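PDB 5JLV: synaptic vesicle glycoprotein 2C from Homo sapiens, which is a membrane glycoprotein of synaptic vesicles whose luminal domain serves as a receptor for botulinum neurotoxin A. Local coordinates for residues C[105-108]-C[109-112]. Residues are numbered along the deposited sequence; the frame is centred on the assembly and turned at random.
Sequences SEFK and NCSF. With NAG (2-acetamido-2-deoxy-beta-D-glucopyranose), chain E.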
ATOM      1  N   SER C 105       1.043 -27.289   8.908  1.00 27.82           N
ATOM      2  CA  SER C 105       1.447 -26.763   7.622  1.00 27.70           C
ATOM      3  C   SER C 105       1.670 -25.260   7.653  1.00 30.41           C
ATOM      4  O   SER C 105       1.194 -24.569   8.536  1.00 34.08           O
ATOM      5  CB  SER C 105       0.440 -27.142   6.532  1.00 32.66           C
ATOM      6  OG  SER C 105       0.638 -28.487   6.155  1.00 30.55           O
ATOM      7  N   GLU C 106       2.396 -24.776   6.662  1.00 27.91           N
ATOM      8  CA  GLU C 106       2.882 -23.431   6.648  1.00 38.89           C
ATOM      9  C   GLU C 106       2.470 -22.771   5.322  1.00 35.27           C
ATOM     10  O   GLU C 106       2.607 -23.384   4.244  1.00 24.92           O
ATOM     11  CB  GLU C 106       4.404 -23.485   6.795  1.00 47.47           C
ATOM     12  CG  GLU C 106       5.119 -22.188   6.514  1.00 59.30           C
ATOM     13  CD  GLU C 106       5.219 -21.300   7.731  1.00 69.68           C
ATOM     14  OE1 GLU C 106       5.244 -21.825   8.867  1.00 67.79           O
ATOM     15  OE2 GLU C 106       5.292 -20.070   7.542  1.00 76.48           O
ATOM     16  N   PHE C 107       1.949 -21.546   5.402  1.00 25.00           N
ATOM     17  CA  PHE C 107       1.568 -20.782   4.210  1.00 23.34           C
ATOM     18  C   PHE C 107       2.380 -19.497   4.133  1.00 27.97           C
ATOM     19  O   PHE C 107       2.499 -18.788   5.123  1.00 28.60           O
ATOM     20  CB  PHE C 107       0.069 -20.435   4.233  1.00 29.70           C
ATOM     21  CG  PHE C 107      -0.830 -21.631   4.256  1.00 29.80           C
ATOM     22  CD1 PHE C 107      -1.303 -22.190   3.061  1.00 28.36           C
ATOM     23  CD2 PHE C 107      -1.225 -22.199   5.471  1.00 32.58           C
ATOM     24  CE1 PHE C 107      -2.136 -23.303   3.080  1.00 29.30           C
ATOM     25  CE2 PHE C 107      -2.059 -23.316   5.492  1.00 38.36           C
ATOM     26  CZ  PHE C 107      -2.510 -23.871   4.297  1.00 26.95           C
ATOM     27  N   LYS C 108       2.917 -19.205   2.947  1.00 24.24           N
ATOM     28  CA  LYS C 108       3.744 -18.013   2.696  1.00 31.58           C
ATOM     29  C   LYS C 108       3.211 -17.309   1.445  1.00 28.10           C
ATOM     30  O   LYS C 108       3.321 -17.845   0.340  1.00 28.93           O
ATOM     31  CB  LYS C 108       5.213 -18.398   2.453  1.00 28.96           C
ATOM     32  CG  LYS C 108       5.777 -19.451   3.387  1.00 36.74           C
ATOM     33  CD  LYS C 108       6.675 -18.841   4.435  1.00 50.55           C
ATOM     34  CE  LYS C 108       7.403 -19.910   5.236  1.00 58.65           C
ATOM     35  NZ  LYS C 108       8.747 -20.264   4.699  1.00 61.75           N
ATOM     36  N   ASN C 109       2.614 -16.128   1.628  1.00 23.85           N
ATOM     37  CA  ASN C 109       2.055 -15.349   0.511  1.00 23.23           C
ATOM     38  C   ASN C 109       1.025 -16.137  -0.295  1.00 24.48           C
ATOM     39  O   ASN C 109       1.067 -16.144  -1.530  1.00 23.66           O
ATOM     40  CB  ASN C 109       3.143 -14.880  -0.468  1.00 21.09           C
ATOM     41  CG  ASN C 109       4.254 -14.087   0.185  1.00 30.86           C
ATOM     42  OD1 ASN C 109       4.084 -13.431   1.219  1.00 28.74           O
ATOM     43  ND2 ASN C 109       5.420 -14.129  -0.455  1.00 44.83           N
ATOM     44  N   CYS C 110       0.104 -16.792   0.400  1.00 23.38           N
ATOM     45  CA  CYS C 110      -0.875 -17.600  -0.266  1.00 26.89           C
ATOM     46  C   CYS C 110      -2.214 -16.885  -0.321  1.00 29.89           C
ATOM     47  O   CYS C 110      -2.594 -16.149   0.610  1.00 31.55           O
ATOM     48  CB  CYS C 110      -1.003 -18.970   0.408  1.00 23.24           C
ATOM     49  SG  CYS C 110       0.435 -20.028   0.118  1.00 25.64           S
ATOM     50  N   SER C 111      -2.929 -17.111  -1.414  1.00 25.72           N
ATOM     51  CA  SER C 111      -4.239 -16.504  -1.618  1.00 24.69           C
ATOM     52  C   SER C 111      -5.358 -17.541  -1.509  1.00 25.65           C
ATOM     53  O   SER C 111      -5.247 -18.661  -2.050  1.00 27.49           O
ATOM     54  CB  SER C 111      -4.292 -15.811  -2.982  1.00 32.31           C
ATOM     55  OG  SER C 111      -3.285 -14.821  -3.099  1.00 33.25           O
ATOM     56  N   PHE C 112      -6.429 -17.158  -0.823  1.00 25.54           N
ATOM     57  CA  PHE C 112      -7.614 -18.000  -0.665  1.00 29.53           C
ATOM     58  C   PHE C 112      -8.857 -17.283  -1.177  1.00 27.69           C
ATOM     59  O   PHE C 112      -9.265 -16.271  -0.602  1.00 28.10           O
ATOM     60  CB  PHE C 112      -7.818 -18.359   0.809  1.00 26.05           C
ATOM     61  CG  PHE C 112      -6.884 -19.416   1.303  1.00 33.19           C
ATOM     62  CD1 PHE C 112      -5.618 -19.083   1.765  1.00 41.65           C
ATOM     63  CD2 PHE C 112      -7.265 -20.744   1.299  1.00 36.80           C
ATOM     64  CE1 PHE C 112      -4.749 -20.066   2.214  1.00 35.42           C
ATOM     65  CE2 PHE C 112      -6.408 -21.730   1.745  1.00 47.52           C
ATOM     66  CZ  PHE C 112      -5.145 -21.386   2.211  1.00 40.41           C
TER
HETATM   67  C1  NAG E   1       6.619 -13.400  -0.074  1.00 34.88           C
HETATM   68  C2  NAG E   1       7.884 -14.213  -0.323  1.00 37.27           C
HETATM   69  C3  NAG E   1       9.131 -13.365  -0.099  1.00 40.07           C
HETATM   70  C4  NAG E   1       9.030 -12.038  -0.842  1.00 40.20           C
HETATM   71  C5  NAG E   1       7.696 -11.356  -0.562  1.00 33.80           C
HETATM   72  C6  NAG E   1       7.563 -10.066  -1.363  1.00 30.34           C
HETATM   73  C7  NAG E   1       8.237 -16.577   0.093  1.00 46.55           C
HETATM   74  C8  NAG E   1       8.392 -17.645   1.134  1.00 43.39           C
HETATM   75  N2  NAG E   1       7.909 -15.371   0.548  1.00 41.32           N
HETATM   76  O3  NAG E   1      10.284 -14.081  -0.556  1.00 37.72           O
HETATM   77  O4  NAG E   1      10.100 -11.179  -0.434  1.00 36.38           O
HETATM   78  O5  NAG E   1       6.630 -12.239  -0.902  1.00 32.95           O
HETATM   79  O6  NAG E   1       7.944 -10.308  -2.723  1.00 34.88           O
HETATM   80  O7  NAG E   1       8.403 -16.799  -1.095  1.00 46.35           O
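Phe-107 and Phe-112 meet round a corner of the chain, in an offset edge-to-face pair. Phe-112 offers the edge, its CZ coming to 3.7 Å from CE1 of Phe-107. The ring centroids are 5.5 Å apart and the planes inclined at 68°. Cys-110 packs against Phe-107: its SG lies at the edge of that ring beside CD1, 4.0 Å from it and close to the ring plane, a sulfur-aromatic contact made with the edge and not the face. With chi1 at -71°, SG stands anti to the carbonyl carbon of Cys-110, which turns it back toward the preceding strand.

The bend itself is made at Asn-109, whose backbone lies in the left-handed region, so that strands 106-108 and 110-112 run nearly perpendicular. Its side chain leaves the corner on the outer side, where ND2 is bonded covalently to C1 of the N-acetylglucosamine, 1.5 Å away. Lys-108 keeps the sugar company through its aliphatic stem: CB lies 3.5 Å from the acetamide methyl C8, and CG and CD follow at 3.9 Å from that same carbon. A bend at chi2 turns the stem along the methyl, while NZ ends up well clear of residues 109-112.

Across the interface, OD1 of Asn-109 accepts a hydrogen bond from an aromatic side chain of another protein's chain, and residues 110-112 pair antiparallel with a strand of that chain. Within the domain, this is one corner of a beta-helix of the pentapeptide-repeat kind: strand 106-108 lies parallel to 86-88 and strand 110-113 to 91-93, while Phe-107 stacks on Phe-87 and Phe-112 on Phe-92, carrying the interior aromatic ladders on from the preceding coil.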